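Local coordinates for capsid Protein (Unidentified, PDB 4DMI) that probably forms part of the shell of a phage particle, as a capsid protein that assembles into a pentamer, at residues 70-75 with 153-158; 85-90 with 136-141; 93-98 with 127-132. One frame throughout, in Å; residues are numbered along the deposited sequence.

Contact 1: 70-75 with 153-158; sequences DVENTT and NNAEVR. With NA (sodium ion), chain H.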
ATOM      1  N   ASP B  70      21.912   6.594  13.997  1.00  8.86           N
ATOM      2  CA  ASP B  70      22.274   5.352  14.657  1.00  9.11           C
ATOM      3  C   ASP B  70      22.549   5.766  16.100  1.00 10.76           C
ATOM      4  O   ASP B  70      23.654   6.197  16.444  1.00 13.48           O
ATOM      5  CB  ASP B  70      23.512   4.744  13.986  1.00  9.45           C
ATOM      6  CG  ASP B  70      23.864   3.359  14.520  1.00 15.91           C
ATOM      7  OD1 ASP B  70      23.252   2.916  15.511  1.00 14.95           O
ATOM      8  OD2 ASP B  70      24.783   2.729  13.951  1.00 20.30           O
ATOM      9  N   VAL B  71      21.514   5.671  16.926  1.00  9.47           N
ATOM     10  CA  VAL B  71      21.490   6.336  18.219  1.00 10.39           C
ATOM     11  C   VAL B  71      21.581   5.364  19.385  1.00  9.45           C
ATOM     12  O   VAL B  71      20.782   4.432  19.486  1.00 10.00           O
ATOM     13  CB  VAL B  71      20.198   7.174  18.346  1.00 10.44           C
ATOM     14  CG1 VAL B  71      20.151   7.938  19.674  1.00 12.42           C
ATOM     15  CG2 VAL B  71      20.063   8.113  17.147  1.00 11.67           C
ATOM     16  N   GLU B  72      22.554   5.592  20.264  1.00 13.35           N
ATOM     17  CA  GLU B  72      22.819   4.711  21.401  1.00 12.66           C
ATOM     18  C   GLU B  72      23.176   5.575  22.606  1.00 13.29           C
ATOM     19  O   GLU B  72      24.113   6.378  22.543  1.00 14.51           O
ATOM     20  CB  GLU B  72      23.991   3.773  21.074  1.00 18.22           C
ATOM     21  CG  GLU B  72      24.302   2.729  22.144  1.00 24.11           C
ATOM     22  CD  GLU B  72      25.723   2.180  22.037  1.00 36.02           C
ATOM     23  OE1 GLU B  72      26.670   2.995  21.981  1.00 42.00           O
ATOM     24  OE2 GLU B  72      25.893   0.939  22.002  1.00 33.55           O
ATOM     25  N   ASN B  73      22.413   5.429  23.690  1.00 14.26           N
ATOM     26  CA  ASN B  73      22.691   6.116  24.955  1.00 12.26           C
ATOM     27  C   ASN B  73      22.810   7.640  24.793  1.00 14.02           C
ATOM     28  O   ASN B  73      23.701   8.284  25.365  1.00 17.41           O
ATOM     29  CB  ASN B  73      23.940   5.530  25.617  1.00 13.93           C
ATOM     30  CG  ASN B  73      23.992   5.787  27.115  1.00 19.61           C
ATOM     31  OD1 ASN B  73      22.976   6.070  27.754  1.00 20.43           O
ATOM     32  ND2 ASN B  73      25.185   5.683  27.682  1.00 27.90           N
ATOM     33  N   THR B  74      21.902   8.209  24.002  1.00 11.59           N
ATOM     34  CA  THR B  74      21.842   9.655  23.803  1.00 13.38           C
ATOM     35  C   THR B  74      20.512  10.033  23.159  1.00 13.01           C
ATOM     36  O   THR B  74      19.745   9.166  22.738  1.00 13.18           O
ATOM     37  CB  THR B  74      23.021  10.159  22.931  1.00 17.37           C
ATOM     38  OG1 THR B  74      23.122  11.589  23.025  1.00 21.17           O
ATOM     39  CG2 THR B  74      22.842   9.739  21.474  1.00 16.84           C
ATOM     40  N   THR B  75      20.226  11.327  23.119  1.00 13.30           N
ATOM     41  CA  THR B  75      19.074  11.829  22.392  1.00 11.82           C
ATOM     42  C   THR B  75      19.577  12.613  21.197  1.00 15.28           C
ATOM     43  O   THR B  75      20.371  13.547  21.356  1.00 15.59           O
ATOM     44  CB  THR B  75      18.212  12.750  23.266  1.00 13.98           C
ATOM     45  OG1 THR B  75      17.789  12.036  24.437  1.00 17.77           O
ATOM     46  CG2 THR B  75      16.994  13.225  22.484  1.00 17.30           C
ATOM     47  N   ASN B 153      18.162   5.333  25.926  1.00 12.41           N
ATOM     48  CA  ASN B 153      18.605   5.708  27.274  1.00 11.52           C
ATOM     49  C   ASN B 153      19.669   4.780  27.839  1.00 14.15           C
ATOM     50  O   ASN B 153      20.011   4.868  29.020  1.00 17.61           O
ATOM     51  CB  ASN B 153      17.419   5.769  28.243  1.00 12.43           C
ATOM     52  CG  ASN B 153      16.932   4.388  28.659  1.00 14.11           C
ATOM     53  OD1 ASN B 153      17.237   3.385  28.012  1.00 13.39           O
ATOM     54  ND2 ASN B 153      16.178   4.334  29.750  1.00 15.97           N
ATOM     55  N   ASN B 154      20.190   3.899  26.995  1.00 12.64           N
ATOM     56  CA  ASN B 154      21.024   2.786  27.451  1.00 16.23           C
ATOM     57  C   ASN B 154      21.937   2.294  26.335  1.00 14.42           C
ATOM     58  O   ASN B 154      21.515   2.212  25.176  1.00 15.48           O
ATOM     59  CB  ASN B 154      20.111   1.641  27.914  1.00 19.56           C
ATOM     60  CG  ASN B 154      20.860   0.545  28.652  1.00 24.96           C
ATOM     61  OD1 ASN B 154      21.606  -0.230  28.053  1.00 27.00           O
ATOM     62  ND2 ASN B 154      20.642   0.459  29.958  1.00 31.51           N
ATOM     63  N   ALA B 155      23.175   1.942  26.678  1.00 18.48           N
ATOM     64  CA  ALA B 155      24.136   1.478  25.679  1.00 16.90           C
ATOM     65  C   ALA B 155      23.712   0.187  24.981  1.00 18.62           C
ATOM     66  O   ALA B 155      24.244  -0.150  23.924  1.00 18.24           O
ATOM     67  CB  ALA B 155      25.513   1.301  26.312  1.00 18.43           C
ATOM     68  N   GLU B 156      22.753  -0.530  25.561  1.00 14.66           N
ATOM     69  CA  GLU B 156      22.320  -1.815  25.008  1.00 14.12           C
ATOM     70  C   GLU B 156      21.255  -1.735  23.922  1.00 11.73           C
ATOM     71  O   GLU B 156      20.985  -2.733  23.271  1.00 11.88           O
ATOM     72  CB  GLU B 156      21.825  -2.751  26.118  1.00 16.33           C
ATOM     73  CG  GLU B 156      22.908  -3.173  27.115  1.00 19.21           C
ATOM     74  CD  GLU B 156      22.398  -4.167  28.139  1.00 29.43           C
ATOM     75  OE1 GLU B 156      21.185  -4.467  28.122  1.00 32.10           O
ATOM     76  OE2 GLU B 156      23.207  -4.645  28.961  1.00 33.53           O
ATOM     77  N   VAL B 157      20.631  -0.575  23.737  1.00  9.49           N
ATOM     78  CA  VAL B 157      19.564  -0.469  22.743  1.00 10.02           C
ATOM     79  C   VAL B 157      19.806   0.670  21.764  1.00 10.35           C
ATOM     80  O   VAL B 157      20.394   1.689  22.124  1.00 11.57           O
ATOM     81  CB  VAL B 157      18.168  -0.307  23.397  1.00 11.48           C
ATOM     82  CG1 VAL B 157      17.782  -1.568  24.127  1.00 13.05           C
ATOM     83  CG2 VAL B 157      18.115   0.906  24.340  1.00 11.68           C
ATOM     84  N   ARG B 158      19.349   0.497  20.524  1.00  8.49           N
ATOM     85  CA  ARG B 158      19.584   1.499  19.489  1.00  8.29           C
ATOM     86  C   ARG B 158      18.330   1.920  18.728  1.00  7.12           C
ATOM     87  O   ARG B 158      17.325   1.193  18.682  1.00  7.76           O
ATOM     88  CB  ARG B 158      20.658   1.018  18.493  1.00  8.77           C
ATOM     89  CG  ARG B 158      22.040   0.901  19.109  1.00 11.92           C
ATOM     90  CD  ARG B 158      23.120   0.683  18.068  1.00 14.02           C
ATOM     91  NE  ARG B 158      24.428   0.593  18.720  1.00 14.72           N
ATOM     92  CZ  ARG B 158      25.466   1.379  18.452  1.00 14.54           C
ATOM     93  NH1 ARG B 158      25.385   2.307  17.507  1.00 16.64           N
ATOM     94  NH2 ARG B 158      26.600   1.216  19.115  1.00 17.79           N
TER
HETATM   95 NA    NA H 201      26.058  -0.925  22.753  1.00 30.00          NA
HETATM   96  O   HOH W   1      22.611   5.228  30.286  1.00 35.02           O
HETATM   97  O   HOH W   2      26.402  -2.401  24.400  1.00 29.19           O
HETATM   98  O   HOH W   3      27.756   0.047  24.025  1.00 34.35           O
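The side chain of Glu72 runs out between Arg158 and the turn at Ala155. Its CG lies anti to the backbone N (chi1 -176°), and the chain stays extended beyond it. CB of Glu72 rests over the centre of one face of the Arg158 guanidinium, 3.8 Å from CZ of Arg158. CG of Glu72 lies 3.4 Å from Ala155 O. OE1 of Glu72 forms a salt bridge with NH2 of Arg158 at 3.4 Å, by charge alone, since it lies well out of the guanidinium plane. OE2 of Glu72 binds the sodium ion at 2.0 Å and also lies 3.0 Å from Arg158 NH2. Ala155 O binds the same ion at 2.3 Å. Ala155 belongs to a type I turn, Asn154 to Val157, which also holds an Asx turn: Asn154 OD1 accepts from Glu156 N. Two waters and Glu96 of a neighbouring subunit complete the sodium site, so the ion joins two chains of the pentamer. At the guanidinium edge, in its plane, Arg158 NH1 donates to Asp70 OD1 at 3.0 Å. That oxygen also accepts from Gln160. Further along, a water bridges Asn73 OD1 and Asn153 O.

Contact 2: 85-90 with 136-141; sequences YKVVGN and FDLMVK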
ATOM      1  N   TYR B  85       8.256  15.226   7.051  1.00  7.47           N
ATOM      2  CA  TYR B  85       9.412  14.341   7.051  1.00  7.55           C
ATOM      3  C   TYR B  85       8.998  12.889   6.999  1.00  6.65           C
ATOM      4  O   TYR B  85       8.120  12.460   7.749  1.00  8.72           O
ATOM      5  CB  TYR B  85      10.253  14.574   8.312  1.00  8.06           C
ATOM      6  CG  TYR B  85      10.824  15.971   8.421  1.00  7.72           C
ATOM      7  CD1 TYR B  85      10.076  17.002   8.981  1.00  8.96           C
ATOM      8  CD2 TYR B  85      12.100  16.261   7.961  1.00  8.31           C
ATOM      9  CE1 TYR B  85      10.588  18.289   9.089  1.00 11.46           C
ATOM     10  CE2 TYR B  85      12.624  17.555   8.060  1.00  9.52           C
ATOM     11  CZ  TYR B  85      11.857  18.554   8.623  1.00  9.65           C
ATOM     12  OH  TYR B  85      12.347  19.835   8.741  1.00 14.21           O
ATOM     13  N   LYS B  86       9.638  12.119   6.124  1.00  6.49           N
ATOM     14  CA  LYS B  86       9.489  10.669   6.128  1.00  6.26           C
ATOM     15  C   LYS B  86      10.610  10.133   7.000  1.00  7.99           C
ATOM     16  O   LYS B  86      11.750  10.544   6.880  1.00  6.83           O
ATOM     17  CB  LYS B  86       9.611  10.113   4.712  1.00  8.39           C
ATOM     18  CG  LYS B  86       9.786   8.599   4.664  1.00  8.17           C
ATOM     19  CD  LYS B  86       9.815   8.100   3.219  1.00  9.91           C
ATOM     20  CE  LYS B  86       9.820   6.583   3.178  1.00 12.30           C
ATOM     21  NZ  LYS B  86       9.586   6.051   1.812  1.00 14.67           N
ATOM     22  N   VAL B  87      10.278   9.232   7.934  0.62  6.51           N
ATOM     23  CA  VAL B  87      11.285   8.641   8.810  0.62  5.50           C
ATOM     24  C   VAL B  87      11.036   7.144   8.942  0.62  5.16           C
ATOM     25  O   VAL B  87       9.937   6.708   9.296  0.62  9.74           O
ATOM     26  CB  VAL B  87      11.323   9.343  10.200  0.62 10.31           C
ATOM     27  CG1 VAL B  87       9.951   9.368  10.850  0.62 11.23           C
ATOM     28  CG2 VAL B  87      12.337   8.676  11.105  0.62 14.28           C
ATOM     29  N   VAL B  88      12.054   6.361   8.605  0.62  5.11           N
ATOM     30  CA  VAL B  88      11.932   4.913   8.543  0.62  7.02           C
ATOM     31  C   VAL B  88      13.137   4.264   9.190  0.62  8.54           C
ATOM     32  O   VAL B  88      14.253   4.768   9.113  0.62  8.73           O
ATOM     33  CB  VAL B  88      11.803   4.418   7.090  0.62  8.81           C
ATOM     34  CG1 VAL B  88      10.562   4.951   6.459  0.62 17.75           C
ATOM     35  CG2 VAL B  88      12.990   4.839   6.268  0.62 11.39           C
ATOM     36  N   GLY B  89      12.915   3.127   9.830  1.00  5.36           N
ATOM     37  CA  GLY B  89      13.999   2.475  10.538  1.00  5.06           C
ATOM     38  C   GLY B  89      13.543   1.421  11.511  1.00  4.91           C
ATOM     39  O   GLY B  89      12.460   0.860  11.346  1.00  6.79           O
ATOM     40  N   ASN B  90      14.384   1.145  12.505  1.00  5.90           N
ATOM     41  CA  ASN B  90      14.124   0.080  13.481  1.00  5.60           C
ATOM     42  C   ASN B  90      14.563   0.459  14.880  1.00  6.35           C
ATOM     43  O   ASN B  90      15.468   1.285  15.073  1.00  6.48           O
ATOM     44  CB  ASN B  90      14.834  -1.229  13.094  1.00  7.23           C
ATOM     45  CG  ASN B  90      14.253  -1.875  11.853  1.00  7.59           C
ATOM     46  OD1 ASN B  90      13.168  -2.455  11.885  1.00  8.03           O
ATOM     47  ND2 ASN B  90      14.983  -1.778  10.739  1.00 10.25           N
ATOM     48  N   PHE B 136       9.607   0.937  12.013  1.00  7.31           N
ATOM     49  CA  PHE B 136       8.694   2.068  11.897  1.00  7.11           C
ATOM     50  C   PHE B 136       8.848   2.697  10.521  1.00  6.85           C
ATOM     51  O   PHE B 136       9.924   2.621   9.904  1.00  7.06           O
ATOM     52  CB  PHE B 136       8.908   3.104  13.021  1.00  6.57           C
ATOM     53  CG  PHE B 136      10.322   3.614  13.108  1.00  5.31           C
ATOM     54  CD1 PHE B 136      10.750   4.658  12.298  1.00  6.37           C
ATOM     55  CD2 PHE B 136      11.234   3.019  13.977  1.00  5.35           C
ATOM     56  CE1 PHE B 136      12.069   5.110  12.363  1.00  8.76           C
ATOM     57  CE2 PHE B 136      12.549   3.466  14.053  1.00  7.30           C
ATOM     58  CZ  PHE B 136      12.965   4.510  13.242  1.00 10.54           C
ATOM     59  N   ASP B 137       7.772   3.314  10.039  1.00  7.13           N
ATOM     60  CA  ASP B 137       7.747   3.993   8.747  1.00  7.68           C
ATOM     61  C   ASP B 137       6.664   5.063   8.857  1.00 11.80           C
ATOM     62  O   ASP B 137       5.468   4.785   8.711  1.00 11.40           O
ATOM     63  CB  ASP B 137       7.461   2.990   7.613  1.00 10.24           C
ATOM     64  CG  ASP B 137       7.600   3.598   6.226  1.00 23.34           C
ATOM     65  OD1 ASP B 137       7.543   4.839   6.088  1.00 26.16           O
ATOM     66  OD2 ASP B 137       7.769   2.823   5.262  1.00 23.23           O
ATOM     67  N   LEU B 138       7.106   6.286   9.136  1.00  8.46           N
ATOM     68  CA  LEU B 138       6.238   7.370   9.561  1.00  8.01           C
ATOM     69  C   LEU B 138       6.334   8.579   8.645  1.00  8.35           C
ATOM     70  O   LEU B 138       7.387   8.860   8.063  1.00  8.26           O
ATOM     71  CB  LEU B 138       6.643   7.808  10.970  1.00 11.06           C
ATOM     72  CG  LEU B 138       6.497   6.783  12.092  1.00 12.47           C
ATOM     73  CD1 LEU B 138       7.460   7.080  13.229  1.00 14.89           C
ATOM     74  CD2 LEU B 138       5.080   6.850  12.608  1.00 13.09           C
ATOM     75  N   MET B 139       5.215   9.277   8.509  0.50  5.93           N
ATOM     76  CA  MET B 139       5.213  10.626   7.979  0.50  6.05           C
ATOM     77  C   MET B 139       4.860  11.555   9.121  0.50  6.31           C
ATOM     78  O   MET B 139       3.788  11.429   9.751  0.50  6.92           O
ATOM     79  CB  MET B 139       4.194  10.789   6.853  0.50 10.30           C
ATOM     80  CG  MET B 139       4.139  12.198   6.239  0.50 17.17           C
ATOM     81  SD  MET B 139       5.603  12.619   5.259  0.50 17.25           S
ATOM     82  CE  MET B 139       5.911  11.002   4.541  0.50 12.55           C
ATOM     83  N   VAL B 140       5.753  12.506   9.385  1.00  7.07           N
ATOM     84  CA  VAL B 140       5.603  13.440  10.496  1.00  6.85           C
ATOM     85  C   VAL B 140       5.635  14.870   9.990  1.00  7.93           C
ATOM     86  O   VAL B 140       6.503  15.239   9.193  1.00 10.37           O
ATOM     87  CB  VAL B 140       6.746  13.266  11.509  1.00  8.56           C
ATOM     88  CG1 VAL B 140       6.623  14.273  12.653  1.00  9.93           C
ATOM     89  CG2 VAL B 140       6.758  11.844  12.046  1.00  8.65           C
ATOM     90  N   LYS B 141       4.682  15.679  10.439  1.00  7.77           N
ATOM     91  CA  LYS B 141       4.711  17.111  10.160  1.00  8.35           C
ATOM     92  C   LYS B 141       5.119  17.852  11.420  1.00 10.58           C
ATOM     93  O   LYS B 141       4.514  17.673  12.476  1.00 11.79           O
ATOM     94  CB  LYS B 141       3.346  17.624   9.686  1.00  8.75           C
ATOM     95  CG  LYS B 141       3.336  19.111   9.299  1.00 11.52           C
ATOM     96  CD  LYS B 141       1.898  19.644   9.196  1.00 12.16           C
ATOM     97  CE  LYS B 141       1.884  21.116   8.821  1.00 25.14           C
ATOM     98  NZ  LYS B 141       0.485  21.619   8.706  1.00 23.26           N
TER
HETATM   99  O   HOH W   4       9.531   3.230   3.037  1.00 21.75           O
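Residues 85-90 and 136-141 pair as antiparallel strands; the axes of the two segments come within 4.7 Å, and six backbone hydrogen bonds join the pairs Tyr85-Val140, Val87-Leu138 and Gly89-Phe136. Phe136 lays its ring against the backbone of Gly89, which has no side chain. Its CG sits between the backbone N and carbonyl carbon (chi1 56°), which brings the ring against residues 87-90 of the partner strand. Gly89 CA lies over the ring face, 3.9 Å from the centroid of Phe136, in a CH-pi contact. The edge of the same ring meets Val87 O in its plane, 3.7 Å from CD1 of Phe136. Val87 lies beside Leu138 on this face; in one of its two conformers Val87 CG1 is 3.7 Å from Leu138 CB. On the other face the chain of Lys86 is extended, and its CE comes near Asp137 OD1. A water links the two, accepting from Lys86 NZ at 3.1 Å and donating to Asp137 OD2 at 2.9 Å. Met139 and Lys141 make backbone hydrogen bonds to a neighbouring subunit. Strand 158-167 pairs with the far edge of 85-90. Ala116 and Leu115 of strand 112-121 pack on Phe136, Leu138 and Val140.

Contact 3: 93-98 with 127-132; sequences SRDEAS and TAVQSV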
ATOM      1  N   SER B  93      14.103  -4.268  20.058  1.00  6.02           N
ATOM      2  CA  SER B  93      13.040  -4.688  20.973  1.00  6.03           C
ATOM      3  C   SER B  93      13.572  -5.056  22.341  1.00  6.58           C
ATOM      4  O   SER B  93      14.683  -5.574  22.492  1.00  8.94           O
ATOM      5  CB  SER B  93      12.202  -5.851  20.419  1.00  6.54           C
ATOM      6  OG  SER B  93      12.865  -7.103  20.589  1.00  6.65           O
ATOM      7  N   ARG B  94      12.757  -4.768  23.366  0.50  6.72           N
ATOM      8  CA  ARG B  94      13.027  -5.236  24.716  0.50  7.29           C
ATOM      9  C   ARG B  94      11.722  -5.705  25.346  0.50  7.42           C
ATOM     10  O   ARG B  94      10.630  -5.413  24.837  0.50  8.15           O
ATOM     11  CB  ARG B  94      13.663  -4.136  25.580  0.50  7.78           C
ATOM     12  CG  ARG B  94      15.028  -3.642  25.104  0.50  9.18           C
ATOM     13  CD  ARG B  94      16.119  -4.702  25.278  0.50  8.89           C
ATOM     14  NE  ARG B  94      16.341  -5.016  26.687  0.50 12.01           N
ATOM     15  CZ  ARG B  94      17.527  -4.992  27.284  0.50 13.57           C
ATOM     16  NH1 ARG B  94      18.614  -4.667  26.598  0.50 17.13           N
ATOM     17  NH2 ARG B  94      17.623  -5.288  28.571  0.50 13.68           N
ATOM     18  N   ASP B  95      11.851  -6.436  26.448  1.00  7.75           N
ATOM     19  CA  ASP B  95      10.721  -6.823  27.293  1.00  9.36           C
ATOM     20  C   ASP B  95       9.932  -5.589  27.718  1.00  9.03           C
ATOM     21  O   ASP B  95      10.500  -4.522  27.910  1.00  8.44           O
ATOM     22  CB  ASP B  95      11.266  -7.530  28.538  1.00 16.08           C
ATOM     23  CG  ASP B  95      10.187  -8.177  29.381  1.00 27.50           C
ATOM     24  OD1 ASP B  95       9.158  -7.533  29.677  1.00 32.59           O
ATOM     25  OD2 ASP B  95      10.385  -9.346  29.768  1.00 30.84           O
ATOM     26  N   GLU B  96       8.622  -5.736  27.876  1.00  9.92           N
ATOM     27  CA  GLU B  96       7.789  -4.605  28.283  1.00 10.36           C
ATOM     28  C   GLU B  96       8.163  -4.054  29.662  1.00  9.91           C
ATOM     29  O   GLU B  96       7.908  -2.882  29.950  1.00 12.18           O
ATOM     30  CB  GLU B  96       6.300  -4.952  28.205  1.00 12.04           C
ATOM     31  CG  GLU B  96       5.872  -6.104  29.086  1.00 13.96           C
ATOM     32  CD  GLU B  96       5.579  -5.685  30.518  1.00 13.08           C
ATOM     33  OE1 GLU B  96       5.667  -6.545  31.425  1.00 15.25           O
ATOM     34  OE2 GLU B  96       5.261  -4.492  30.749  1.00 12.99           O
ATOM     35  N   ALA B  97       8.796  -4.881  30.493  1.00 10.51           N
ATOM     36  CA  ALA B  97       9.209  -4.449  31.824  1.00 11.57           C
ATOM     37  C   ALA B  97      10.654  -3.944  31.851  1.00 15.56           C
ATOM     38  O   ALA B  97      11.186  -3.635  32.908  1.00 15.15           O
ATOM     39  CB  ALA B  97       9.021  -5.573  32.841  1.00 14.71           C
ATOM     40  N   SER B  98      11.290  -3.861  30.687  1.00 10.94           N
ATOM     41  CA  SER B  98      12.682  -3.431  30.610  1.00 10.60           C
ATOM     42  C   SER B  98      12.822  -1.962  30.977  1.00 12.98           C
ATOM     43  O   SER B  98      11.876  -1.193  30.833  1.00 14.73           O
ATOM     44  CB  SER B  98      13.211  -3.627  29.186  1.00  9.91           C
ATOM     45  OG  SER B  98      14.587  -3.300  29.104  1.00 12.14           O
ATOM     46  N   THR B 127      13.945 -16.410  31.312  1.00 13.92           N
ATOM     47  CA  THR B 127      14.575 -15.110  31.530  1.00 14.15           C
ATOM     48  C   THR B 127      15.562 -14.764  30.423  1.00 15.97           C
ATOM     49  O   THR B 127      16.188 -13.699  30.441  1.00 16.44           O
ATOM     50  CB  THR B 127      15.292 -15.040  32.896  1.00 17.34           C
ATOM     51  OG1 THR B 127      16.267 -16.080  32.983  1.00 17.84           O
ATOM     52  CG2 THR B 127      14.293 -15.191  34.031  1.00 20.75           C
ATOM     53  N   ALA B 128      15.705 -15.667  29.459  1.00 13.95           N
ATOM     54  CA  ALA B 128      16.530 -15.404  28.292  1.00 12.12           C
ATOM     55  C   ALA B 128      15.634 -14.810  27.217  1.00 14.70           C
ATOM     56  O   ALA B 128      14.867 -15.533  26.581  1.00 23.40           O
ATOM     57  CB  ALA B 128      17.170 -16.690  27.796  1.00 16.96           C
ATOM     58  N   VAL B 129      15.729 -13.498  27.021  1.00 10.89           N
ATOM     59  CA  VAL B 129      14.781 -12.776  26.181  1.00 10.95           C
ATOM     60  C   VAL B 129      15.395 -12.371  24.854  1.00 10.87           C
ATOM     61  O   VAL B 129      16.234 -11.459  24.800  1.00 11.94           O
ATOM     62  CB  VAL B 129      14.264 -11.515  26.891  1.00  9.10           C
ATOM     63  CG1 VAL B 129      13.124 -10.880  26.096  1.00 10.50           C
ATOM     64  CG2 VAL B 129      13.800 -11.862  28.298  1.00 12.77           C
ATOM     65  N   GLN B 130      14.969 -13.044  23.787  1.00  8.70           N
ATOM     66  CA  GLN B 130      15.431 -12.695  22.454  1.00  9.22           C
ATOM     67  C   GLN B 130      14.817 -11.390  22.002  1.00  9.49           C
ATOM     68  O   GLN B 130      13.708 -11.028  22.413  1.00  8.89           O
ATOM     69  CB  GLN B 130      15.101 -13.799  21.452  1.00  8.56           C
ATOM     70  CG  GLN B 130      15.752 -15.148  21.782  1.00  9.63           C
ATOM     71  CD  GLN B 130      17.267 -15.103  21.696  1.00 10.15           C
ATOM     72  OE1 GLN B 130      17.834 -14.388  20.862  1.00 10.67           O
ATOM     73  NE2 GLN B 130      17.931 -15.844  22.577  1.00 13.02           N
ATOM     74  N   SER B 131      15.562 -10.690  21.150  1.00  8.56           N
ATOM     75  CA  SER B 131      15.180  -9.395  20.626  1.00  7.84           C
ATOM     76  C   SER B 131      15.163  -9.402  19.098  1.00  6.45           C
ATOM     77  O   SER B 131      15.943 -10.113  18.446  1.00  7.32           O
ATOM     78  CB  SER B 131      16.175  -8.350  21.148  1.00  9.16           C
ATOM     79  OG  SER B 131      16.027  -7.067  20.554  1.00  6.89           O
ATOM     80  N   VAL B 132      14.257  -8.602  18.540  1.00  5.97           N
ATOM     81  CA  VAL B 132      14.095  -8.419  17.100  1.00  6.22           C
ATOM     82  C   VAL B 132      14.027  -6.927  16.808  1.00  7.86           C
ATOM     83  O   VAL B 132      13.732  -6.124  17.704  1.00  6.99           O
ATOM     84  CB  VAL B 132      12.802  -9.102  16.574  1.00  5.31           C
ATOM     85  CG1 VAL B 132      12.912 -10.616  16.701  1.00  7.73           C
ATOM     86  CG2 VAL B 132      11.552  -8.578  17.312  1.00  7.32           C
TER
HETATM   87  O   HOH W   5      13.221  -8.328  23.115  1.00  8.27           O
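Ser93 and Ser131 meet through different first torsions. In Ser93, OG stands between the backbone N and the carbonyl carbon (chi1 80°), and there it faces the main chain of Val132. In Ser131, OG is anti to its own N (chi1 171°) and reaches the carbonyl of Ser93. Two side-chain hydrogen bonds follow. Val132 N donates to Ser93 OG at 2.9 Å, and the bond is fairly straight at 166°. Ser131 OG donates to Ser93 O at 2.8 Å. A backbone bond adds to them: Ser93 N donates to Val132 O at 3.0 Å. Both backbone groups of Val132 are thus taken up by the one residue Ser93. A water sits beside this group, 2.8 Å from Ser93 OG, and donates to Gln130 O, also at 2.8 Å. Val132 CG2 lies near Ser93 OG at 3.8 Å. Ser131 OG also bonds to Ser122 N of a neighbouring subunit, and Gln130 bonds to Ala128 and Gln130 there. Beyond the serines the two chains draw apart, and Asp95 comes near Val129 only loosely. Asp95 OD1 instead accepts from Ala97 N, an Asx turn within the type I turn from Asp95 to Ser98. The contact fastens the end of strand 83-95 to the loop that leads into strand 133-142. Val121 of strand 112-121 packs on both Ser93 and Val129.

Overall arrangement
All three contacts reach one mixed beta sheet. Along the chain they are nested: contact 3 lies within the loop closed by contact 2, which lies within the loop closed by contact 1. Contacts 2 and 3 share strand 83-95, and their centres are 24 Å apart. Contact 2 is near the middle of the chain, about 6 Å from its centre. Contacts 1 and 3 lie far out, on the same side, with centres 16 Å apart. They touch where Glu156 makes a salt bridge to Arg94. Contacts 1 and 2 are 18 Å apart between centres and do not touch. Each contact also meets other subunits, so the same sheet serves both the fold and the pentamer.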